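Local coordinates for CCMAN5 (Cellulosimicrobium cellulans, PDB 2XSG), which probably hydrolyses alpha-mannosidic linkages as a calcium-binding family 92 glycosidase, and enables the mannose-6-phosphate modification of lysosomal enzymes made in yeast, at residues R317-P322 against Y365-L370; G344-D349 against Y371-Q376; F360-Y365 against L677-A682; L378-A383 against F424-E429. All coordinates share one frame; numbering follows the deposited sequence.

Interaction 1: residues R317-P322 against Y365-L370; sequences RMFAMP and YIDPAL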
# COMPACT_ATOMS: atom_id res chain seq x y z
N ARG A 317 8.26 3.09 -1.02
CA ARG A 317 7.02 2.54 -0.47
C ARG A 317 6.04 2.07 -1.56
O ARG A 317 5.24 1.17 -1.32
CB ARG A 317 6.32 3.60 0.39
CG ARG A 317 7.06 4.04 1.64
CD ARG A 317 7.27 2.89 2.59
NE ARG A 317 7.75 3.34 3.89
CZ ARG A 317 8.34 2.56 4.79
NH1 ARG A 317 8.55 1.27 4.55
NH2 ARG A 317 8.74 3.08 5.94
N MET A 318 6.12 2.67 -2.75
CA MET A 318 5.27 2.27 -3.88
C MET A 318 5.55 0.86 -4.41
O MET A 318 4.66 0.22 -4.96
CB MET A 318 5.36 3.30 -5.02
CG MET A 318 4.58 2.89 -6.28
SD MET A 318 4.81 4.09 -7.63
CE MET A 318 5.11 5.50 -6.65
N PHE A 319 6.78 0.38 -4.22
CA PHE A 319 7.19 -0.97 -4.64
C PHE A 319 7.22 -1.96 -3.46
O PHE A 319 8.27 -2.51 -3.13
CB PHE A 319 8.57 -0.91 -5.35
CG PHE A 319 8.54 -0.24 -6.70
CD1 PHE A 319 8.39 -1.00 -7.87
CD2 PHE A 319 8.66 1.13 -6.82
CE1 PHE A 319 8.37 -0.38 -9.14
CE2 PHE A 319 8.63 1.77 -8.07
CZ PHE A 319 8.48 1.02 -9.23
N ALA A 320 6.07 -2.16 -2.81
CA ALA A 320 5.95 -3.13 -1.71
C ALA A 320 4.86 -4.17 -1.95
O ALA A 320 5.11 -5.36 -1.82
CB ALA A 320 5.70 -2.42 -0.41
N MET A 321 3.65 -3.73 -2.28
CA MET A 321 2.51 -4.64 -2.41
C MET A 321 1.78 -4.38 -3.73
O MET A 321 1.73 -3.23 -4.16
CB MET A 321 1.53 -4.46 -1.24
CG MET A 321 2.01 -5.04 0.10
SD MET A 321 1.00 -4.51 1.52
CE MET A 321 -0.60 -5.27 1.19
N PRO A 322 1.23 -5.43 -4.37
CA PRO A 322 1.29 -6.84 -3.97
C PRO A 322 2.72 -7.41 -3.99
O PRO A 322 3.58 -6.91 -4.72
CB PRO A 322 0.38 -7.55 -4.99
CG PRO A 322 0.41 -6.65 -6.20
CD PRO A 322 0.45 -5.26 -5.61
N TYR A 365 2.53 3.81 -15.14
CA TYR A 365 3.44 4.71 -15.86
C TYR A 365 4.87 4.79 -15.30
O TYR A 365 5.76 5.40 -15.91
CB TYR A 365 2.80 6.08 -16.16
CG TYR A 365 2.65 7.08 -15.03
CD1 TYR A 365 3.76 7.61 -14.39
CD2 TYR A 365 1.38 7.57 -14.67
CE1 TYR A 365 3.61 8.56 -13.37
CE2 TYR A 365 1.22 8.52 -13.68
CZ TYR A 365 2.36 9.01 -13.03
OH TYR A 365 2.23 9.96 -12.03
N ILE A 366 5.11 4.14 -14.15
CA ILE A 366 6.44 4.11 -13.57
C ILE A 366 7.19 2.80 -13.90
O ILE A 366 8.37 2.84 -14.24
CB ILE A 366 6.42 4.44 -12.06
CG1 ILE A 366 6.14 5.95 -11.90
CG2 ILE A 366 7.78 4.11 -11.39
CD1 ILE A 366 5.78 6.38 -10.52
N ASP A 367 6.47 1.67 -13.83
CA ASP A 367 7.03 0.36 -14.13
C ASP A 367 5.98 -0.48 -14.87
O ASP A 367 5.30 -1.32 -14.26
CB ASP A 367 7.49 -0.34 -12.85
CG ASP A 367 8.33 -1.58 -13.12
OD1 ASP A 367 8.33 -2.11 -14.26
OD2 ASP A 367 9.00 -2.03 -12.17
N PRO A 368 5.82 -0.24 -16.19
CA PRO A 368 4.74 -0.90 -16.95
C PRO A 368 4.76 -2.44 -16.87
O PRO A 368 3.69 -3.06 -16.73
CB PRO A 368 4.96 -0.40 -18.39
CG PRO A 368 5.64 0.93 -18.22
CD PRO A 368 6.56 0.73 -17.02
N ALA A 369 5.96 -3.04 -16.93
CA ALA A 369 6.12 -4.51 -16.90
C ALA A 369 5.66 -5.11 -15.57
O ALA A 369 5.03 -6.16 -15.55
CB ALA A 369 7.58 -4.91 -17.14
N LEU A 370 5.99 -4.43 -14.47
CA LEU A 370 5.56 -4.90 -13.16
C LEU A 370 4.04 -4.82 -13.07
O LEU A 370 3.37 -5.75 -12.63
CB LEU A 370 6.20 -4.06 -12.05
CG LEU A 370 5.83 -4.38 -10.60
CD1 LEU A 370 6.30 -5.81 -10.21
CD2 LEU A 370 6.41 -3.34 -9.64
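Phe319 leans from the loop after helix 306-318 into a group of side chains at the junction of helices 353-366 and 368-387. Apolar contacts dominate. Leu370 CD2 comes to the ring obliquely, 3.5 Å from Phe319 CD1, while Ile366 CG2 lies near the ring plane, 3.8 Å from Phe319 CZ. The other branch of the isoleucine ends at Met318, with Ile366 CD1 3.8 Å from Met318 SD. Met318 CG stands anti to the backbone N (chi1 175°), which sends the slender thioether out toward that methyl.

The polar element is Asp367. Its OD2 sits 3.5 Å from Phe319 CE1 near the ring plane, where the slightly positive ring hydrogens suit a carboxylate oxygen; the same oxygen has a long, weak ion pair with Arg292. Asp367 OD1 meanwhile takes a weak capping bond from Leu370 N (3.3 Å). With an alanine at Phe319, a gap would probably open beside Leu370 and Ile366, and the carboxylate would lose its aromatic neighbour.

An aspartate N-cap followed by proline starts helix 368-387 directly after helix 353-366, a tight helix-to-helix turn consistent with the six-hairpin, alpha-helical barrel of the catalytic domain.

Interaction 2: residues G344-D349 against Y371-Q376; sequences GFTYYD and YRDMVQ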
# COMPACT_ATOMS: atom_id res chain seq x y z
N GLY A 344 5.55 -17.56 -17.89
CA GLY A 344 5.99 -16.37 -18.62
C GLY A 344 5.75 -15.04 -17.95
O GLY A 344 5.81 -13.99 -18.59
N PHE A 345 5.47 -15.07 -16.64
CA PHE A 345 5.18 -13.87 -15.86
C PHE A 345 5.36 -14.19 -14.39
O PHE A 345 5.36 -15.36 -13.99
CB PHE A 345 3.76 -13.33 -16.16
CG PHE A 345 2.66 -14.00 -15.37
CD1 PHE A 345 2.19 -15.26 -15.73
CD2 PHE A 345 2.06 -13.34 -14.30
CE1 PHE A 345 1.16 -15.87 -15.02
CE2 PHE A 345 1.03 -13.94 -13.56
CZ PHE A 345 0.57 -15.21 -13.92
N THR A 346 5.52 -13.14 -13.59
CA THR A 346 5.65 -13.31 -12.14
C THR A 346 4.28 -13.12 -11.50
O THR A 346 3.57 -12.14 -11.78
CB THR A 346 6.68 -12.31 -11.57
OG1 THR A 346 7.96 -12.65 -12.10
CG2 THR A 346 6.77 -12.36 -10.02
N TYR A 347 3.91 -14.08 -10.66
CA TYR A 347 2.64 -14.01 -9.95
C TYR A 347 2.82 -13.20 -8.66
O TYR A 347 3.64 -13.54 -7.81
CB TYR A 347 2.09 -15.41 -9.66
CG TYR A 347 0.78 -15.43 -8.91
CD1 TYR A 347 -0.42 -15.14 -9.55
CD2 TYR A 347 0.74 -15.74 -7.55
CE1 TYR A 347 -1.63 -15.15 -8.86
CE2 TYR A 347 -0.47 -15.77 -6.86
CZ TYR A 347 -1.65 -15.48 -7.52
OH TYR A 347 -2.85 -15.50 -6.84
N TYR A 348 2.04 -12.13 -8.56
CA TYR A 348 1.96 -11.33 -7.34
C TYR A 348 0.64 -11.60 -6.61
O TYR A 348 -0.37 -11.98 -7.22
CB TYR A 348 2.11 -9.83 -7.69
CG TYR A 348 3.46 -9.52 -8.29
CD1 TYR A 348 3.68 -9.61 -9.68
CD2 TYR A 348 4.53 -9.20 -7.47
CE1 TYR A 348 4.94 -9.35 -10.22
CE2 TYR A 348 5.78 -8.95 -8.00
CZ TYR A 348 5.98 -9.03 -9.36
OH TYR A 348 7.24 -8.77 -9.82
N ASP A 349 0.68 -11.40 -5.29
CA ASP A 349 -0.46 -11.62 -4.41
C ASP A 349 -0.32 -10.71 -3.20
O ASP A 349 0.79 -10.24 -2.89
CB ASP A 349 -0.51 -13.09 -3.99
CG ASP A 349 -1.86 -13.50 -3.39
OD1 ASP A 349 -2.81 -12.68 -3.37
OD2 ASP A 349 -1.94 -14.65 -2.91
N TYR A 371 3.50 -3.68 -13.50
CA TYR A 371 2.06 -3.45 -13.52
C TYR A 371 1.35 -4.53 -14.31
O TYR A 371 0.34 -5.06 -13.85
CB TYR A 371 1.76 -2.09 -14.12
CG TYR A 371 0.33 -1.79 -14.51
CD1 TYR A 371 -0.08 -1.93 -15.84
CD2 TYR A 371 -0.58 -1.27 -13.59
CE1 TYR A 371 -1.36 -1.61 -16.24
CE2 TYR A 371 -1.89 -0.95 -13.98
CZ TYR A 371 -2.26 -1.13 -15.31
OH TYR A 371 -3.53 -0.82 -15.75
N ARG A 372 1.87 -4.84 -15.50
CA ARG A 372 1.28 -5.90 -16.31
C ARG A 372 1.25 -7.22 -15.51
O ARG A 372 0.22 -7.88 -15.46
CB ARG A 372 2.00 -6.08 -17.65
CG ARG A 372 1.25 -7.07 -18.58
CD ARG A 372 1.97 -7.47 -19.89
NE ARG A 372 1.01 -8.13 -20.78
CZ ARG A 372 0.64 -9.41 -20.67
NH1 ARG A 372 1.19 -10.20 -19.74
NH2 ARG A 372 -0.26 -9.92 -21.50
N ASP A 373 2.36 -7.57 -14.85
CA ASP A 373 2.39 -8.84 -14.12
C ASP A 373 1.36 -8.85 -12.98
O ASP A 373 0.71 -9.85 -12.72
CB ASP A 373 3.78 -9.17 -13.58
CG ASP A 373 4.70 -9.80 -14.64
OD1 ASP A 373 4.32 -9.91 -15.83
OD2 ASP A 373 5.83 -10.18 -14.26
N MET A 374 1.23 -7.71 -12.30
CA MET A 374 0.24 -7.57 -11.25
C MET A 374 -1.20 -7.79 -11.74
O MET A 374 -1.98 -8.47 -11.08
CB MET A 374 0.38 -6.20 -10.59
CG MET A 374 1.67 -6.05 -9.80
SD MET A 374 1.77 -4.41 -9.08
CE MET A 374 3.23 -4.56 -8.04
N VAL A 375 -1.54 -7.19 -12.89
CA VAL A 375 -2.88 -7.33 -13.43
C VAL A 375 -3.12 -8.77 -13.87
O VAL A 375 -4.18 -9.33 -13.61
CB VAL A 375 -3.16 -6.33 -14.58
CG1 VAL A 375 -4.57 -6.56 -15.15
CG2 VAL A 375 -3.00 -4.86 -14.07
N GLN A 376 -2.13 -9.36 -14.54
CA GLN A 376 -2.20 -10.75 -14.94
C GLN A 376 -2.41 -11.64 -13.72
O GLN A 376 -3.18 -12.61 -13.77
CB GLN A 376 -0.95 -11.20 -15.71
CG GLN A 376 -0.98 -12.69 -16.19
CD GLN A 376 -2.07 -13.01 -17.21
OE1 GLN A 376 -1.82 -13.05 -18.41
NE2 GLN A 376 -3.29 -13.27 -16.72
O HOH W 1 7.26 -8.76 -12.57
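Thr346 and Asp373 form the polar heart of this contact: the backbone N of Thr346 donates to Asp373 OD2 at 3.1 Å, nearly straight at 163°. The donor comes from above the carboxylate plane, not within it. Water 1 donates to the same oxygen at 2.6 Å and lies 2.8 Å from Tyr348 OH, at the edge of the tyrosine ring. A short acid on the helix thus reaches both the loop backbone and, through water, a phenol.

Aromatic packing flanks these bonds. Gln376 CG sits over the face of Phe345, 3.6 Å from the ring centroid, in a CH-pi contact. This CG stands anti to the backbone N (chi1 -179°), which sets the methylene on the ring; the bend at chi2 then turns the amide to Asp425, whose carbonyl oxygen accepts a hydrogen bond from NE2. Tyr348 turns its edge to Asp373 CB, which is 3.6 Å from Tyr348 CE1, and Met374 CG lies 4.1 Å from Tyr348 CD1.

Because Asp373 OD2 is gripped by a backbone amide and by a water bridge, its position is tied to the path of the loop. The direct bond uses the backbone of Thr346, whereas the bridge needs the hydroxyl of Tyr348.

Interaction 3: residues F360-Y365 against L677-A682; sequences FSVIAY and LFPVTA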
# COMPACT_ATOMS: atom_id res chain seq x y z
N PHE A 360 -2.44 1.43 -8.73
CA PHE A 360 -2.02 0.64 -9.87
C PHE A 360 -1.93 1.50 -11.12
O PHE A 360 -1.01 1.32 -11.92
CB PHE A 360 -2.97 -0.55 -10.09
CG PHE A 360 -2.97 -1.54 -8.95
CD1 PHE A 360 -1.97 -2.50 -8.85
CD2 PHE A 360 -3.95 -1.50 -7.98
CE1 PHE A 360 -1.94 -3.41 -7.80
CE2 PHE A 360 -3.94 -2.43 -6.92
CZ PHE A 360 -2.94 -3.38 -6.84
N SER A 361 -2.85 2.46 -11.27
CA SER A 361 -2.83 3.33 -12.44
C SER A 361 -1.52 4.11 -12.54
O SER A 361 -1.05 4.41 -13.65
CB SER A 361 -4.00 4.31 -12.43
OG SER A 361 -5.27 3.69 -12.27
N VAL A 362 -0.94 4.44 -11.39
CA VAL A 362 0.36 5.15 -11.30
C VAL A 362 1.54 4.20 -11.55
O VAL A 362 2.45 4.53 -12.31
CB VAL A 362 0.54 5.85 -9.92
CG1 VAL A 362 1.85 6.67 -9.88
CG2 VAL A 362 -0.67 6.75 -9.58
N ILE A 363 1.53 3.04 -10.89
CA ILE A 363 2.49 1.98 -11.19
C ILE A 363 2.60 1.76 -12.71
O ILE A 363 3.70 1.65 -13.25
CB ILE A 363 2.16 0.64 -10.48
CG1 ILE A 363 2.34 0.76 -8.97
CG2 ILE A 363 3.05 -0.49 -11.00
CD1 ILE A 363 1.78 -0.43 -8.19
N ALA A 364 1.46 1.74 -13.40
CA ALA A 364 1.45 1.61 -14.87
C ALA A 364 2.42 2.56 -15.59
O ALA A 364 3.07 2.15 -16.54
CB ALA A 364 0.04 1.76 -15.43
N TYR A 365 2.53 3.81 -15.14
CA TYR A 365 3.44 4.71 -15.86
C TYR A 365 4.87 4.79 -15.30
O TYR A 365 5.76 5.40 -15.91
CB TYR A 365 2.80 6.08 -16.16
CG TYR A 365 2.65 7.08 -15.03
CD1 TYR A 365 3.76 7.61 -14.39
CD2 TYR A 365 1.38 7.57 -14.67
CE1 TYR A 365 3.61 8.56 -13.37
CE2 TYR A 365 1.22 8.52 -13.68
CZ TYR A 365 2.36 9.01 -13.03
OH TYR A 365 2.23 9.96 -12.03
N LEU A 677 1.00 13.95 -12.58
CA LEU A 677 -0.01 13.22 -13.33
C LEU A 677 -0.78 12.29 -12.41
O LEU A 677 -0.22 11.34 -11.85
CB LEU A 677 0.62 12.41 -14.47
CG LEU A 677 1.34 13.20 -15.55
CD1 LEU A 677 2.07 12.19 -16.41
CD2 LEU A 677 0.39 14.07 -16.38
N PHE A 678 -2.08 12.55 -12.29
CA PHE A 678 -2.92 11.83 -11.34
C PHE A 678 -4.07 11.08 -12.01
O PHE A 678 -4.69 11.61 -12.94
CB PHE A 678 -3.50 12.82 -10.33
CG PHE A 678 -4.28 12.17 -9.24
CD1 PHE A 678 -3.64 11.75 -8.08
CD2 PHE A 678 -5.64 11.96 -9.36
CE1 PHE A 678 -4.35 11.13 -7.06
CE2 PHE A 678 -6.36 11.34 -8.35
CZ PHE A 678 -5.71 10.93 -7.19
N PRO A 679 -4.36 9.84 -11.55
CA PRO A 679 -5.45 9.12 -12.18
C PRO A 679 -6.80 9.40 -11.52
O PRO A 679 -7.24 8.66 -10.62
CB PRO A 679 -5.04 7.65 -12.00
CG PRO A 679 -4.34 7.67 -10.66
CD PRO A 679 -3.66 9.02 -10.54
N VAL A 680 -7.48 10.45 -11.94
CA VAL A 680 -8.86 10.65 -11.47
C VAL A 680 -9.72 9.42 -11.84
O VAL A 680 -10.32 8.80 -10.98
CB VAL A 680 -9.48 11.99 -11.99
CG1 VAL A 680 -10.99 12.05 -11.73
CG2 VAL A 680 -8.77 13.17 -11.32
N THR A 681 -9.69 9.05 -13.10
CA THR A 681 -10.42 7.87 -13.55
C THR A 681 -9.49 6.68 -13.66
O THR A 681 -8.84 6.50 -14.70
CB THR A 681 -11.14 8.14 -14.89
OG1 THR A 681 -11.85 9.37 -14.78
CG2 THR A 681 -12.11 7.03 -15.21
N ALA A 682 -9.39 5.89 -12.59
CA ALA A 682 -8.82 4.57 -12.66
C ALA A 682 -9.77 3.77 -13.54
O ALA A 682 -10.98 4.00 -13.52
CB ALA A 682 -8.73 3.95 -11.28
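Tyr365 holds CG between its backbone N and carbonyl carbon (chi1 75°), an uncommon choice in a helix and a position that carries the ring across toward Leu677. The choice is probably tolerated because Tyr365 is next to last in helix 353-366, where its backbone departs from regular helical angles; Tyr365 N bonds to Val362 O, three residues back, and that oxygen lies over one face of the ring. The helix backbone points Ser361 CB at Pro679, and chi1 (-53°) sets OG beside Ala682, where it also meets its hydrogen-bond partner Asp415.

The tyrosine's reach ends in the hydrogen bond of the contact: Tyr365 OH donates to Leu677 O at 2.8 Å, in the carbonyl plane and on a lone pair. The C=O...donor angle is 138°, and the same oxygen lies at the ring's edge. The aromatic ring also touches aliphatic carbon, Leu677 CB being 4.0 Å from Tyr365 CE2, while Phe687 meets it edge-to-face.

Strand 677-678, paired antiparallel with strand 686-689, here runs into an inverse gamma turn centred on Pro679. The turn packs against buried helix 353-366, which lies some three hundred residues earlier in the chain. Arg358 of that helix adds bonds to the carbonyl oxygens of Pro679 and Val680.

Proline's restricted phi suits the centre of an inverse gamma turn, and its compact ring can lie close to the helix. Pro679 CB is 3.5 Å from Ser361 CB, and Pro679 CD is 3.9 Å from Val362 CG2, the two side chains crossing at about a right angle. The small Ala682 brings CB within 3.6 Å of Ser361 OG.

Interaction 4: residues L378-A383 against F424-E429; sequences LVYLFA and FDRLDE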
# COMPACT_ATOMS: atom_id res chain seq x y z
N LEU A 378 -3.78 -10.73 -10.86
CA LEU A 378 -5.13 -10.47 -10.36
C LEU A 378 -6.15 -11.29 -11.15
O LEU A 378 -7.09 -11.85 -10.58
CB LEU A 378 -5.45 -8.97 -10.44
CG LEU A 378 -6.79 -8.44 -9.91
CD1 LEU A 378 -7.06 -8.92 -8.49
CD2 LEU A 378 -6.75 -6.90 -9.99
N VAL A 379 -5.93 -11.36 -12.47
CA VAL A 379 -6.73 -12.21 -13.36
C VAL A 379 -6.66 -13.70 -12.97
O VAL A 379 -7.69 -14.35 -12.88
CB VAL A 379 -6.39 -11.98 -14.85
CG1 VAL A 379 -7.04 -13.02 -15.73
CG2 VAL A 379 -6.85 -10.57 -15.28
N TYR A 380 -5.46 -14.22 -12.71
CA TYR A 380 -5.29 -15.62 -12.30
C TYR A 380 -5.96 -15.92 -10.98
O TYR A 380 -6.50 -17.02 -10.80
CB TYR A 380 -3.81 -15.98 -12.16
CG TYR A 380 -3.20 -16.59 -13.37
CD1 TYR A 380 -3.45 -16.07 -14.63
CD2 TYR A 380 -2.35 -17.70 -13.27
CE1 TYR A 380 -2.88 -16.62 -15.76
CE2 TYR A 380 -1.77 -18.27 -14.41
CZ TYR A 380 -2.05 -17.72 -15.64
OH TYR A 380 -1.50 -18.22 -16.78
N LEU A 381 -5.93 -14.95 -10.07
CA LEU A 381 -6.52 -15.10 -8.74
C LEU A 381 -8.03 -15.32 -8.82
O LEU A 381 -8.56 -16.20 -8.14
CB LEU A 381 -6.18 -13.90 -7.84
CG LEU A 381 -6.74 -14.01 -6.42
CD1 LEU A 381 -6.07 -15.17 -5.68
CD2 LEU A 381 -6.58 -12.72 -5.64
N PHE A 382 -8.70 -14.51 -9.64
CA PHE A 382 -10.15 -14.67 -9.86
C PHE A 382 -10.47 -15.89 -10.74
O PHE A 382 -11.48 -16.55 -10.54
CB PHE A 382 -10.78 -13.38 -10.41
CG PHE A 382 -11.14 -12.39 -9.33
CD1 PHE A 382 -12.35 -12.48 -8.66
CD2 PHE A 382 -10.22 -11.41 -8.92
CE1 PHE A 382 -12.68 -11.58 -7.62
CE2 PHE A 382 -10.54 -10.53 -7.90
CZ PHE A 382 -11.77 -10.62 -7.24
N ALA A 383 -9.59 -16.19 -11.69
CA ALA A 383 -9.75 -17.35 -12.54
C ALA A 383 -9.69 -18.63 -11.69
O ALA A 383 -10.44 -19.59 -11.94
CB ALA A 383 -8.70 -17.36 -13.62
N PHE A 424 -4.22 -11.09 -21.81
CA PHE A 424 -4.33 -11.49 -20.41
C PHE A 424 -4.94 -12.88 -20.35
O PHE A 424 -6.16 -13.05 -20.47
CB PHE A 424 -5.14 -10.49 -19.57
CG PHE A 424 -4.36 -9.25 -19.16
CD1 PHE A 424 -3.25 -9.33 -18.33
CD2 PHE A 424 -4.77 -7.99 -19.60
CE1 PHE A 424 -2.54 -8.18 -17.95
CE2 PHE A 424 -4.09 -6.83 -19.22
CZ PHE A 424 -2.97 -6.92 -18.40
N ASP A 425 -4.07 -13.87 -20.18
CA ASP A 425 -4.48 -15.25 -20.14
C ASP A 425 -5.50 -15.48 -19.02
O ASP A 425 -5.33 -14.96 -17.91
CB ASP A 425 -3.25 -16.16 -19.98
CG ASP A 425 -3.60 -17.64 -20.01
OD1 ASP A 425 -4.35 -18.07 -20.93
OD2 ASP A 425 -3.13 -18.38 -19.09
N ARG A 426 -6.56 -16.23 -19.35
CA ARG A 426 -7.62 -16.64 -18.41
C ARG A 426 -8.57 -15.53 -17.97
O ARG A 426 -9.25 -15.65 -16.95
CB ARG A 426 -7.04 -17.36 -17.18
CG ARG A 426 -6.35 -18.68 -17.52
CD ARG A 426 -6.63 -19.69 -16.43
NE ARG A 426 -5.78 -19.47 -15.28
CZ ARG A 426 -6.06 -19.85 -14.03
NH1 ARG A 426 -7.20 -20.48 -13.71
NH2 ARG A 426 -5.17 -19.58 -13.09
N LEU A 427 -8.64 -14.45 -18.74
CA LEU A 427 -9.59 -13.37 -18.45
C LEU A 427 -11.03 -13.88 -18.56
O LEU A 427 -11.87 -13.53 -17.74
CB LEU A 427 -9.35 -12.16 -19.34
CG LEU A 427 -10.24 -10.92 -19.18
CD1 LEU A 427 -10.04 -10.26 -17.82
CD2 LEU A 427 -9.96 -9.91 -20.33
N ASP A 428 -11.31 -14.72 -19.55
CA ASP A 428 -12.65 -15.31 -19.69
C ASP A 428 -13.09 -16.05 -18.41
O ASP A 428 -14.25 -15.98 -18.04
CB ASP A 428 -12.79 -16.19 -20.95
CG ASP A 428 -11.80 -17.36 -20.98
OD1 ASP A 428 -10.91 -17.48 -20.11
OD2 ASP A 428 -11.90 -18.18 -21.92
N GLU A 429 -12.15 -16.74 -17.75
CA GLU A 429 -12.42 -17.42 -16.48
C GLU A 429 -12.57 -16.46 -15.30
O GLU A 429 -13.40 -16.69 -14.41
CB GLU A 429 -11.29 -18.39 -16.11
CG GLU A 429 -11.25 -19.68 -16.84
CD GLU A 429 -10.11 -20.53 -16.35
OE1 GLU A 429 -10.18 -21.02 -15.19
OE2 GLU A 429 -9.13 -20.69 -17.12
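Val379 and Ala383, one helical turn apart on helix 368-387, face the turn that opens helix 427-438. The CA atoms are 6.0 Å apart for Val379 and Leu427, and 4.8 Å for Ala383 and Glu429. Phe424 to Leu427 form a type II beta turn, which places Arg426 at positive phi (72°) and at the N-cap position. Helix 368-387 packs here on the turn and first residues of helix 427-438, in the six-hairpin catalytic domain, consistent with its (alpha/alpha)6 barrel, and the alanine's small side chain permits the close approach.

Arg426 dominates the side chains. Its chain bends at chi2 and chi3 to stand the guanidinium nearly upright on the tyrosine, the two planes 78° apart. Arg426 CZ lies 4.4 Å from the centroid of the Tyr380 ring, 12° off its normal, a cation-pi contact in which NH2 comes down over the ring face. One face of the guanidinium rests on Ala383, with Ala383 CB 3.5 Å from Arg426 NH1. The main carboxylate partner of the charge is Asp384, which pairs with NH2; a weak bridge, its geometry doubtful, runs from Arg426 NH1 to Glu429 OE1 (3.4 Å).

Tyr380 further donates a weak hydrogen bond from OH to Asp425 OD2, 2.8 Å away. A leucine in place of Tyr380 would probably leave Asp425 without that donor and the guanidinium without its aromatic surface, freer to turn.

The branched Val379 packs along the turn with both methyls: CG1 approaches Asp425 O at 3.4 Å, and CG2 lies 4.1 Å from Leu427 CD1.

Helix 368-387 is the thread: it supplies a segment to interactions 1, 2 and 4 in turn, while interactions 1 and 3 share helix 353-366 and Tyr365. The centres of interactions 1 and 2 lie about 11 Å apart, as do those of 1 and 3 and of 2 and 4, whereas 3 and 4, about 22 Å apart, do not touch. Interactions 2 and 3, about 17 Å apart between centres, still touch through Tyr371, which packs on Phe360 and Ala364; Phe345 meets Tyr380 edge-to-face between 2 and 4. Along the chain, interactions 1, 2 and 3 interlock, and 4 falls within the span of 3. Consecutive catalytic-domain helices are thereby tied to loops before and long after them.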